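Local coordinates for protein pyridoxamine 5-phosphate-dependent dehydrase (PDB 3B8X) that removes the C3'-hydroxyl group of GDP-4-keto-6-deoxy-D-mannose by a coupled transamination and deoxygenation, a vitamin B6-dependent step in making the O-antigen sugar L-colitose, at residues L64-L69 with Y100-K105; T92-L97 with I335-F340; V107-N112 with E362-N367. The protein carries 1 engineered substitution. All coordinates share one frame; numbering follows the deposited sequence.

The three contacts share one subunit of a vitamin B6-dependent enzyme and follow the chain from helix 91-99 through strand 103-107 into the loop beyond it. Interaction 1 packs helix 58-68 against the turn that joins helix 91-99 to strand 103-107, and it meets interaction 2, centre to centre about 14 Å away, where Ile66 CD1 lies 3.7 Å from Leu97 CD2. Interaction 3 also lies about 14 Å from interaction 2, which it touches through Asn339 N and Asp365 OD1, 2.7 Å apart. Interactions 1 and 3 stand about 25 Å apart. Interaction 2 alone reaches the bound cofactor-sugar adduct, through Thr92, Thr93 and Val336.

Interaction 1: L64-L69 with Y100-K105; sequences LMIAAL and YGLRVK
Ala67 lies over one face of the Tyr100 ring, its CA 4.0 Å from the centroid and 23° off the ring normal, a CH-pi contact displaced toward the rim. The methyl group follows the ring outward to its phenol end, where Ala67 CB comes 3.4 Å from Tyr100 CZ. Next to it, Ile66 uses a single branch for both of its partners. CG2 stands anti to the backbone N (chi1 of -58° sets CG1 beside it), which carries this methyl to Tyr100 CB at 3.9 Å and Leu102 CD1 at 4.0 Å. The contact is made of apolar groups and the ring face; the hydroxyl of Tyr100 bonds to Tyr249 OH.

Tyr100 and Leu102 are presented from a helix end. Gly101, with positive phi, is the C-prime residue of a Schellman motif in which Leu102 N bonds to Leu97 O and Gly101 N to Gln98 O, and the chain then passes into strand 103-107. The ring of Phe70 meets that of Tyr100 with planes inclined by about 50°. Helix 58-68 is covered by helix 205-214 through Ala67 and Ala68 and by strand 181-185 through Met65, while Leu102 packs on Ile83 of strand 82-86, next to 103-107 in the large mixed sheet.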
loop_
_atom_site.group_PDB
_atom_site.type_symbol
_atom_site.label_atom_id
_atom_site.label_comp_id
_atom_site.label_asym_id
_atom_site.label_seq_id
_atom_site.Cartn_x
_atom_site.Cartn_y
_atom_site.Cartn_z
ATOM N N LEU B 64 -3.554 3.151 -7.571
ATOM C CA LEU B 64 -3.485 2.371 -8.823
ATOM C C LEU B 64 -4.321 2.964 -9.937
ATOM O O LEU B 64 -3.959 2.798 -11.112
ATOM C CB LEU B 64 -3.866 0.899 -8.599
ATOM C CG LEU B 64 -2.944 0.021 -7.709
ATOM C CD1 LEU B 64 -2.976 -1.475 -7.982
ATOM C CD2 LEU B 64 -1.514 0.475 -7.708
ATOM N N MET B 65 -5.477 3.544 -9.600
ATOM C CA MET B 65 -6.338 4.137 -10.635
ATOM C C MET B 65 -5.553 5.184 -11.408
ATOM O O MET B 65 -5.511 5.158 -12.640
ATOM C CB MET B 65 -7.614 4.726 -10.040
ATOM C CG MET B 65 -8.427 5.363 -11.072
ATOM S SD MET B 65 -10.047 5.835 -10.408
ATOM C CE MET B 65 -9.676 7.059 -9.112
ATOM N N ILE B 66 -4.910 6.103 -10.687
ATOM C CA ILE B 66 -4.083 7.156 -11.325
ATOM C C ILE B 66 -2.842 6.593 -12.038
ATOM O O ILE B 66 -2.494 6.941 -13.162
ATOM C CB ILE B 66 -3.627 8.206 -10.256
ATOM C CG1 ILE B 66 -4.857 8.801 -9.593
ATOM C CG2 ILE B 66 -2.767 9.286 -10.882
ATOM C CD1 ILE B 66 -5.876 9.327 -10.618
ATOM N N ALA B 67 -2.113 5.743 -11.349
ATOM C CA ALA B 67 -0.908 5.188 -11.940
ATOM C C ALA B 67 -1.148 4.471 -13.259
ATOM O O ALA B 67 -0.386 4.589 -14.228
ATOM C CB ALA B 67 -0.293 4.250 -10.960
ATOM N N ALA B 68 -2.165 3.628 -13.287
ATOM C CA ALA B 68 -2.413 2.892 -14.512
ATOM C C ALA B 68 -2.498 3.761 -15.762
ATOM O O ALA B 68 -2.121 3.317 -16.824
ATOM C CB ALA B 68 -3.661 2.075 -14.366
ATOM N N LEU B 69 -3.036 4.972 -15.637
ATOM C CA LEU B 69 -3.198 5.859 -16.772
ATOM C C LEU B 69 -1.889 6.315 -17.401
ATOM O O LEU B 69 -1.862 6.827 -18.512
ATOM C CB LEU B 69 -4.046 7.070 -16.394
ATOM C CG LEU B 69 -5.455 6.706 -15.937
ATOM C CD1 LEU B 69 -6.183 7.874 -15.254
ATOM C CD2 LEU B 69 -6.245 6.121 -17.082
ATOM N N TYR B 100 1.802 11.548 -8.923
ATOM C CA TYR B 100 2.062 11.326 -10.347
ATOM C C TYR B 100 2.321 12.599 -11.126
ATOM O O TYR B 100 2.275 12.595 -12.349
ATOM C CB TYR B 100 0.995 10.466 -10.999
ATOM C CG TYR B 100 1.242 9.024 -10.600
ATOM C CD1 TYR B 100 0.946 8.578 -9.303
ATOM C CD2 TYR B 100 1.913 8.157 -11.468
ATOM C CE1 TYR B 100 1.282 7.286 -8.896
ATOM C CE2 TYR B 100 2.281 6.902 -11.056
ATOM C CZ TYR B 100 1.973 6.472 -9.780
ATOM O OH TYR B 100 2.273 5.167 -9.466
ATOM N N GLY B 101 2.605 13.666 -10.378
ATOM C CA GLY B 101 2.936 14.981 -10.934
ATOM C C GLY B 101 1.891 15.623 -11.840
ATOM O O GLY B 101 2.237 16.301 -12.800
ATOM N N LEU B 102 0.617 15.446 -11.526
ATOM C CA LEU B 102 -0.429 16.060 -12.321
ATOM C C LEU B 102 -0.733 17.513 -11.895
ATOM O O LEU B 102 -0.405 17.945 -10.790
ATOM C CB LEU B 102 -1.693 15.211 -12.290
ATOM C CG LEU B 102 -1.564 13.817 -12.896
ATOM C CD1 LEU B 102 -2.820 13.003 -12.406
ATOM C CD2 LEU B 102 -1.543 13.935 -14.403
ATOM N N ARG B 103 -1.334 18.289 -12.785
ATOM C CA ARG B 103 -1.697 19.658 -12.420
ATOM C C ARG B 103 -3.131 19.514 -11.916
ATOM O O ARG B 103 -3.998 19.141 -12.688
ATOM C CB ARG B 103 -1.674 20.547 -13.676
ATOM C CG ARG B 103 -2.125 21.993 -13.468
ATOM C CD ARG B 103 -1.444 22.617 -12.253
ATOM N NE ARG B 103 -1.578 24.074 -12.172
ATOM C CZ ARG B 103 -1.250 24.908 -13.148
ATOM N NH1 ARG B 103 -0.791 24.432 -14.300
ATOM N NH2 ARG B 103 -1.387 26.216 -12.975
ATOM N N VAL B 104 -3.351 19.746 -10.621
ATOM C CA VAL B 104 -4.683 19.598 -10.048
ATOM C C VAL B 104 -5.468 20.906 -10.099
ATOM O O VAL B 104 -4.945 21.917 -9.630
ATOM C CB VAL B 104 -4.595 19.153 -8.559
ATOM C CG1 VAL B 104 -6.005 18.916 -7.952
ATOM C CG2 VAL B 104 -3.731 17.862 -8.440
ATOM N N LYS B 105 -6.701 20.864 -10.621
ATOM C CA LYS B 105 -7.608 22.011 -10.664
ATOM C C LYS B 105 -8.780 21.836 -9.717
ATOM O O LYS B 105 -9.698 21.034 -9.969
ATOM C CB LYS B 105 -8.192 22.224 -12.045
ATOM C CG LYS B 105 -8.813 23.639 -12.191
ATOM C CD LYS B 105 -9.414 23.871 -13.607
ATOM C CE LYS B 105 -8.532 24.734 -14.557
ATOM N NZ LYS B 105 -8.915 24.670 -16.045
#

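Interaction 2: T92-L97 with I335-F340; sequences TTYYPL and IVTGNF. With G4M ([(2R,3S,4R,5R)-5-(2-amino-6-oxo-1,6-dihydro-9H-purin-9-yl)-3,4-dihydroxytetrahydrofuran-2-yl]methyl (2R,3S,4S,5S,6R)-3,4-dihydroxy-5-[({3-hydroxy-2-methyl-5-[(phosphonooxy)methyl]pyridin-4-yl}methyl)amino]-6-methyltetrahydro-2H-pyran-2-yl dihydrogen diphosphate), chain O.
Tyr94 and Phe340 form a face-to-face aromatic stack that joins helix 91-99 to the loop after strand 332-333, close to the cofactor site of an aminotransferase-type fold. Their centroids are 4.0 Å apart and the planes are inclined by 27°, so the rings close on one side: Tyr94 CE2 approaches Phe340 CG to 3.4 Å. The overlap is offset. Tyr94 CD2 sits above the centre of the Phe340 ring, whereas Phe340 CD2 lies nearer the rim of the tyrosine. Phe340 extends into this position with CG anti to its backbone N (chi1 -164°), its side chain directed against that of Tyr94.

Thr337 CG2 adds a methyl at the edge of the Tyr94 ring, near its plane, and Tyr95 CE1 approaches the edge of the Phe340 ring. The hydroxyl of Tyr94 is hydrogen-bonded to Pro86 O, which ties the far end of its ring to strand 82-86. Tyr95 OH bonds to His217 O of the second subunit, so the cluster also borders the dimer interface.

Both segments lead from this buried core to the bound adduct. Thr93 OG1, hydrogen-bonded to Asp161, lies 3.8 Å from the pyridine nitrogen N1L, out of the ring plane. Thr92 OG1 is 3.7 Å from C5B of the phosphate arm. From the loop, Val336 CG1 meets the sugar methyl carbon C6G of the adduct at 3.8 Å.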
loop_
_atom_site.group_PDB
_atom_site.type_symbol
_atom_site.label_atom_id
_atom_site.label_comp_id
_atom_site.label_asym_id
_atom_site.label_seq_id
_atom_site.Cartn_x
_atom_site.Cartn_y
_atom_site.Cartn_z
ATOM N N THR B 92 -6.558 10.927 0.408
ATOM C CA THR B 92 -6.037 10.006 -0.595
ATOM C C THR B 92 -6.763 10.036 -1.941
ATOM O O THR B 92 -6.377 9.323 -2.852
ATOM C CB THR B 92 -5.781 8.573 -0.069
ATOM O OG1 THR B 92 -7.020 7.964 0.310
ATOM C CG2 THR B 92 -4.801 8.558 1.090
ATOM N N THR B 93 -7.787 10.879 -2.078
ATOM C CA THR B 93 -8.344 11.174 -3.391
ATOM C C THR B 93 -7.267 12.075 -4.065
ATOM O O THR B 93 -6.887 11.891 -5.244
ATOM C CB THR B 93 -9.603 12.012 -3.315
ATOM O OG1 THR B 93 -10.573 11.308 -2.538
ATOM C CG2 THR B 93 -10.165 12.175 -4.733
ATOM N N TYR B 94 -6.723 13.000 -3.282
ATOM C CA TYR B 94 -5.726 13.967 -3.774
ATOM C C TYR B 94 -4.237 13.572 -3.959
ATOM O O TYR B 94 -3.567 14.014 -4.913
ATOM C CB TYR B 94 -5.783 15.192 -2.861
ATOM C CG TYR B 94 -7.170 15.781 -2.779
ATOM C CD1 TYR B 94 -7.794 16.296 -3.908
ATOM C CD2 TYR B 94 -7.859 15.778 -1.578
ATOM C CE1 TYR B 94 -9.092 16.779 -3.822
ATOM C CE2 TYR B 94 -9.127 16.296 -1.460
ATOM C CZ TYR B 94 -9.726 16.817 -2.585
ATOM O OH TYR B 94 -11.017 17.310 -2.472
ATOM N N TYR B 95 -3.690 12.800 -3.022
ATOM C CA TYR B 95 -2.246 12.510 -3.042
ATOM C C TYR B 95 -1.708 11.870 -4.312
ATOM O O TYR B 95 -0.622 12.243 -4.786
ATOM C CB TYR B 95 -1.791 11.755 -1.789
ATOM C CG TYR B 95 -2.122 12.382 -0.407
ATOM C CD1 TYR B 95 -2.174 13.765 -0.186
ATOM C CD2 TYR B 95 -2.409 11.559 0.672
ATOM C CE1 TYR B 95 -2.467 14.286 1.088
ATOM C CE2 TYR B 95 -2.683 12.064 1.922
ATOM C CZ TYR B 95 -2.730 13.418 2.126
ATOM O OH TYR B 95 -2.953 13.872 3.414
ATOM N N PRO B 96 -2.379 10.808 -4.778
ATOM C CA PRO B 96 -1.870 10.104 -5.962
ATOM C C PRO B 96 -1.745 11.144 -7.092
ATOM O O PRO B 96 -0.977 10.995 -8.016
ATOM C CB PRO B 96 -2.976 9.075 -6.286
ATOM C CG PRO B 96 -3.745 8.897 -4.988
ATOM C CD PRO B 96 -3.618 10.214 -4.234
ATOM N N LEU B 97 -2.505 12.221 -7.024
ATOM C CA LEU B 97 -2.473 13.179 -8.119
ATOM C C LEU B 97 -1.141 13.847 -8.074
ATOM O O LEU B 97 -0.438 13.958 -9.072
ATOM C CB LEU B 97 -3.628 14.181 -7.989
ATOM C CG LEU B 97 -5.058 13.628 -7.909
ATOM C CD1 LEU B 97 -6.038 14.790 -7.963
ATOM C CD2 LEU B 97 -5.356 12.636 -9.063
ATOM N N ILE B 335 -16.985 17.017 7.871
ATOM C CA ILE B 335 -17.331 16.370 6.597
ATOM C C ILE B 335 -16.032 16.076 5.854
ATOM O O ILE B 335 -15.536 16.898 5.085
ATOM C CB ILE B 335 -18.334 17.226 5.762
ATOM C CG1 ILE B 335 -19.614 17.386 6.578
ATOM C CG2 ILE B 335 -18.782 16.487 4.471
ATOM C CD1 ILE B 335 -20.651 18.158 5.799
ATOM N N VAL B 336 -15.452 14.913 6.149
ATOM C CA VAL B 336 -14.191 14.477 5.570
ATOM C C VAL B 336 -13.064 15.506 5.548
ATOM O O VAL B 336 -12.801 16.072 6.602
ATOM C CB VAL B 336 -14.368 13.692 4.250
ATOM C CG1 VAL B 336 -14.982 12.334 4.623
ATOM C CG2 VAL B 336 -15.350 14.425 3.294
ATOM N N THR B 337 -12.447 15.803 4.389
ATOM C CA THR B 337 -11.347 16.815 4.363
ATOM C C THR B 337 -11.829 18.248 4.694
ATOM O O THR B 337 -11.019 19.143 4.978
ATOM C CB THR B 337 -10.750 16.955 2.942
ATOM O OG1 THR B 337 -11.818 17.202 2.009
ATOM C CG2 THR B 337 -9.992 15.698 2.521
ATOM N N GLY B 338 -13.138 18.486 4.592
ATOM C CA GLY B 338 -13.682 19.833 4.727
ATOM C C GLY B 338 -13.143 20.509 3.476
ATOM O O GLY B 338 -12.953 19.849 2.437
ATOM N N ASN B 339 -12.831 21.797 3.576
ATOM C CA ASN B 339 -12.230 22.488 2.446
ATOM C C ASN B 339 -10.754 22.116 2.352
ATOM O O ASN B 339 -9.894 22.611 3.095
ATOM C CB ASN B 339 -12.307 23.989 2.625
ATOM C CG ASN B 339 -11.581 24.726 1.517
ATOM O OD1 ASN B 339 -11.429 24.210 0.412
ATOM N ND2 ASN B 339 -11.151 25.934 1.796
ATOM N N PHE B 340 -10.458 21.203 1.444
ATOM C CA PHE B 340 -9.095 20.756 1.313
ATOM C C PHE B 340 -8.171 21.929 1.000
ATOM O O PHE B 340 -6.977 21.844 1.258
ATOM C CB PHE B 340 -9.002 19.679 0.233
ATOM C CG PHE B 340 -7.730 18.877 0.278
ATOM C CD1 PHE B 340 -7.554 17.897 1.240
ATOM C CD2 PHE B 340 -6.727 19.074 -0.662
ATOM C CE1 PHE B 340 -6.389 17.142 1.292
ATOM C CE2 PHE B 340 -5.548 18.332 -0.635
ATOM C CZ PHE B 340 -5.373 17.379 0.371
HETATM O OP3 G4M O . -9.930 4.187 4.084
HETATM P PL G4M O . -9.559 3.676 2.631
HETATM O OP1 G4M O . -7.965 3.727 2.332
HETATM O OP2 G4M O . -10.080 2.165 2.461
HETATM O OP4 G4M O . -10.400 4.545 1.539
HETATM C C5B G4M O . -9.790 5.799 1.426
HETATM C C5L G4M O . -10.812 6.739 0.910
HETATM C C6L G4M O . -10.745 7.151 -0.414
HETATM N N1L G4M O . -11.609 8.031 -0.866
HETATM C C2L G4M O . -12.562 8.558 -0.128
HETATM C C2A G4M O . -13.482 9.607 -0.706
HETATM C C3L G4M O . -12.743 8.181 1.199
HETATM O O3L G4M O . -13.695 8.810 1.923
HETATM C C4L G4M O . -11.846 7.203 1.735
HETATM C C4A G4M O . -11.931 6.773 3.067
HETATM N N4A G4M O . -12.788 7.333 3.866
HETATM C C4G G4M O . -12.941 6.817 5.180
HETATM C C5G G4M O . -13.292 7.904 6.168
HETATM C C6G G4M O . -14.464 8.742 5.656
HETATM O O5G G4M O . -13.753 7.146 7.282
HETATM C C3G G4M O . -11.649 6.155 5.687
HETATM O O3G G4M O . -11.838 4.746 5.630
HETATM C C2G G4M O . -11.406 6.553 7.172
HETATM O O2G G4M O . -10.451 5.695 7.803
HETATM C C1G G4M O . -12.693 6.486 7.960
HETATM O O1G G4M O . -12.482 7.298 9.108
HETATM P P2 G4M O . -13.094 6.839 10.503
HETATM O O3P G4M O . -14.644 6.419 10.313
HETATM O O4P G4M O . -13.111 8.137 11.475
HETATM O OPP G4M O . -12.127 5.623 10.938
HETATM P P G4M O . -12.341 5.150 12.459
HETATM O O1P G4M O . -12.260 6.240 13.650
HETATM O O2P G4M O . -11.125 4.130 12.590
HETATM O "O5'" G4M O . -13.582 4.173 12.534
HETATM C "C5'" G4M O . -14.771 4.878 12.823
HETATM C "C4'" G4M O . -15.443 4.169 13.987
HETATM O "O4'" G4M O . -15.349 2.725 13.799
HETATM C "C3'" G4M O . -14.695 4.484 15.303
HETATM O "O3'" G4M O . -15.671 4.467 16.334
HETATM C "C2'" G4M O . -13.697 3.312 15.433
HETATM O "O2'" G4M O . -13.446 3.076 16.823
HETATM C "C1'" G4M O . -14.548 2.181 14.873
HETATM N N9 G4M O . -13.719 1.075 14.382
HETATM C C8 G4M O . -12.869 1.128 13.323
HETATM N N7 G4M O . -12.341 -0.070 13.165
HETATM C C4 G4M O . -13.732 -0.203 14.881
HETATM C C5 G4M O . -12.834 -0.957 14.090
HETATM C C6 G4M O . -12.654 -2.357 14.379
HETATM O O6 G4M O . -11.907 -3.085 13.743
HETATM N N3 G4M O . -14.381 -0.789 15.892
HETATM C C2 G4M O . -14.188 -2.072 16.156
HETATM N N1 G4M O . -13.343 -2.866 15.423
HETATM N N2 G4M O . -14.848 -2.637 17.202
#

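Interaction 3: V107-N112 with E362-N367; sequences VDIDIN and EYLDKN
Ile109 and Leu364 make the closest approach between the loop 107-112 and the helical segment 362-367, CD1 to CD1 at 3.6 Å, the isoleucine lying roughly perpendicular to the leucine. Leu364 extends from the helix with CG anti to its backbone N (chi1 171°), which carries CD1 across to the isoleucine. Ile111 meets the same leucine nearer its backbone, its CD1 3.9 Å from Leu364 CB, and these two side chains lie antiparallel alongside one another. Ile309 of strand 305-310 packs against both Ile111 and Leu364, so the three form a small apolar cluster.

The packing loosens toward Tyr363, which is partly exposed, as is Ile111. Here the same Ile111 CD1 comes only to 4.4 Å from Tyr363 CD2, approaching the ring obliquely. The tyrosine is held at its hydroxyl, which bonds to Ile310 O. Asn367 ND2 is placed 3.1 Å above the ring plane, over its centre. That amide also donates to Tyr363 O at 3.1 Å, in the carbonyl plane and on a lone pair, but the bond is bent (136° at the hydrogen) and the oxygen lies 24° out of the amide plane. Asn367 N shares the same oxygen at 2.9 Å.

On the loop, Asp110 OD1 accepts from Asn112 N at 2.6 Å, closing an Asx turn that shapes the backbone around Ile111. Asp108 turns its carboxylate to the helix, where OD2 accepts from Asn360 N and OD1 from Ala361 N. It thus takes two backbone N-H groups from the start of helix 359-367, beside the hydrophobic contact. Through Ile309 the cluster links the large mixed sheet, which contains 103-107, to the smaller antiparallel sheet, within the aminotransferase-type fold of the DegT/DnrJ/EryC1 family.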
loop_
_atom_site.group_PDB
_atom_site.type_symbol
_atom_site.label_atom_id
_atom_site.label_comp_id
_atom_site.label_asym_id
_atom_site.label_seq_id
_atom_site.Cartn_x
_atom_site.Cartn_y
_atom_site.Cartn_z
ATOM N N VAL B 107 -12.230 22.624 -7.805
ATOM C CA VAL B 107 -13.538 23.227 -8.053
ATOM C C VAL B 107 -14.432 23.092 -6.814
ATOM O O VAL B 107 -14.399 22.057 -6.159
ATOM C CB VAL B 107 -14.213 22.512 -9.209
ATOM C CG1 VAL B 107 -15.610 23.063 -9.460
ATOM C CG2 VAL B 107 -13.352 22.653 -10.465
ATOM N N ASP B 108 -15.197 24.138 -6.496
ATOM C CA ASP B 108 -16.124 24.155 -5.355
ATOM C C ASP B 108 -17.200 23.093 -5.488
ATOM O O ASP B 108 -17.557 22.593 -6.564
ATOM C CB ASP B 108 -16.887 25.495 -5.297
ATOM C CG ASP B 108 -17.175 25.984 -3.866
ATOM O OD1 ASP B 108 -16.826 25.312 -2.869
ATOM O OD2 ASP B 108 -17.758 27.081 -3.715
ATOM N N ILE B 109 -17.783 22.805 -4.337
ATOM C CA ILE B 109 -18.830 21.823 -4.251
ATOM C C ILE B 109 -20.137 22.573 -4.172
ATOM O O ILE B 109 -20.180 23.810 -3.982
ATOM C CB ILE B 109 -18.698 21.035 -2.940
ATOM C CG1 ILE B 109 -18.590 22.007 -1.765
ATOM C CG2 ILE B 109 -17.468 20.142 -2.990
ATOM C CD1 ILE B 109 -19.466 21.636 -0.522
ATOM N N ASP B 110 -21.193 21.800 -4.372
ATOM C CA ASP B 110 -22.548 22.280 -4.259
ATOM C C ASP B 110 -22.852 22.036 -2.776
ATOM O O ASP B 110 -22.641 20.935 -2.307
ATOM C CB ASP B 110 -23.437 21.441 -5.160
ATOM C CG ASP B 110 -24.882 21.821 -5.031
ATOM O OD1 ASP B 110 -25.366 21.771 -3.903
ATOM O OD2 ASP B 110 -25.551 22.167 -6.021
ATOM N N ILE B 111 -23.243 23.080 -2.038
ATOM C CA ILE B 111 -23.474 22.981 -0.591
ATOM C C ILE B 111 -24.675 22.098 -0.270
ATOM O O ILE B 111 -24.837 21.648 0.870
ATOM C CB ILE B 111 -23.675 24.395 0.050
ATOM C CG1 ILE B 111 -23.344 24.390 1.528
ATOM C CG2 ILE B 111 -25.059 24.902 -0.287
ATOM C CD1 ILE B 111 -21.867 24.216 1.795
ATOM N N ASN B 112 -25.517 21.856 -1.269
ATOM C CA ASN B 112 -26.666 20.998 -1.036
ATOM C C ASN B 112 -26.332 19.533 -1.243
ATOM O O ASN B 112 -26.597 18.699 -0.362
ATOM C CB ASN B 112 -27.810 21.427 -1.923
ATOM C CG ASN B 112 -28.471 22.657 -1.383
ATOM O OD1 ASN B 112 -29.064 22.599 -0.309
ATOM N ND2 ASN B 112 -28.275 23.786 -2.040
ATOM N N GLU B 362 -15.526 26.380 1.795
ATOM C CA GLU B 362 -15.128 27.097 3.000
ATOM C C GLU B 362 -16.254 27.146 4.021
ATOM O O GLU B 362 -16.036 26.944 5.224
ATOM C CB GLU B 362 -14.731 28.528 2.679
ATOM C CG GLU B 362 -13.324 28.647 2.200
ATOM C CD GLU B 362 -13.049 29.931 1.432
ATOM O OE1 GLU B 362 -13.832 30.905 1.499
ATOM O OE2 GLU B 362 -12.009 29.969 0.752
ATOM N N TYR B 363 -17.458 27.447 3.553
ATOM C CA TYR B 363 -18.589 27.537 4.468
ATOM C C TYR B 363 -18.833 26.164 5.127
ATOM O O TYR B 363 -19.154 26.062 6.314
ATOM C CB TYR B 363 -19.847 28.027 3.743
ATOM C CG TYR B 363 -21.006 28.221 4.683
ATOM C CD1 TYR B 363 -21.185 29.432 5.329
ATOM C CD2 TYR B 363 -21.847 27.169 5.025
ATOM C CE1 TYR B 363 -22.217 29.628 6.225
ATOM C CE2 TYR B 363 -22.901 27.357 5.965
ATOM C CZ TYR B 363 -23.107 28.619 6.507
ATOM O OH TYR B 363 -24.085 28.865 7.454
ATOM N N LEU B 364 -18.687 25.109 4.336
ATOM C CA LEU B 364 -18.885 23.757 4.856
ATOM C C LEU B 364 -17.792 23.478 5.879
ATOM O O LEU B 364 -18.015 22.857 6.922
ATOM C CB LEU B 364 -18.779 22.754 3.707
ATOM C CG LEU B 364 -18.743 21.262 4.044
ATOM C CD1 LEU B 364 -19.418 20.518 2.903
ATOM C CD2 LEU B 364 -17.254 20.772 4.144
ATOM N N ASP B 365 -16.591 23.951 5.575
ATOM C CA ASP B 365 -15.467 23.696 6.451
ATOM C C ASP B 365 -15.703 24.232 7.854
ATOM O O ASP B 365 -15.280 23.618 8.818
ATOM C CB ASP B 365 -14.186 24.261 5.857
ATOM C CG ASP B 365 -12.964 23.700 6.530
ATOM O OD1 ASP B 365 -12.519 22.599 6.130
ATOM O OD2 ASP B 365 -12.463 24.347 7.471
ATOM N N LYS B 366 -16.404 25.355 7.984
ATOM C CA LYS B 366 -16.657 25.906 9.316
ATOM C C LYS B 366 -17.966 25.446 9.916
ATOM O O LYS B 366 -18.110 25.390 11.120
ATOM C CB LYS B 366 -16.701 27.443 9.291
ATOM C CG LYS B 366 -15.368 28.097 8.955
ATOM C CD LYS B 366 -15.200 28.316 7.447
ATOM C CE LYS B 366 -13.753 28.084 6.957
ATOM N NZ LYS B 366 -13.511 28.459 5.521
ATOM N N ASN B 367 -18.939 25.192 9.063
ATOM C CA ASN B 367 -20.278 24.896 9.543
ATOM C C ASN B 367 -20.801 23.482 9.404
ATOM O O ASN B 367 -21.957 23.223 9.770
ATOM C CB ASN B 367 -21.252 25.870 8.876
ATOM C CG ASN B 367 -20.927 27.315 9.220
ATOM O OD1 ASN B 367 -21.054 27.687 10.379
ATOM N ND2 ASN B 367 -20.370 28.081 8.272
#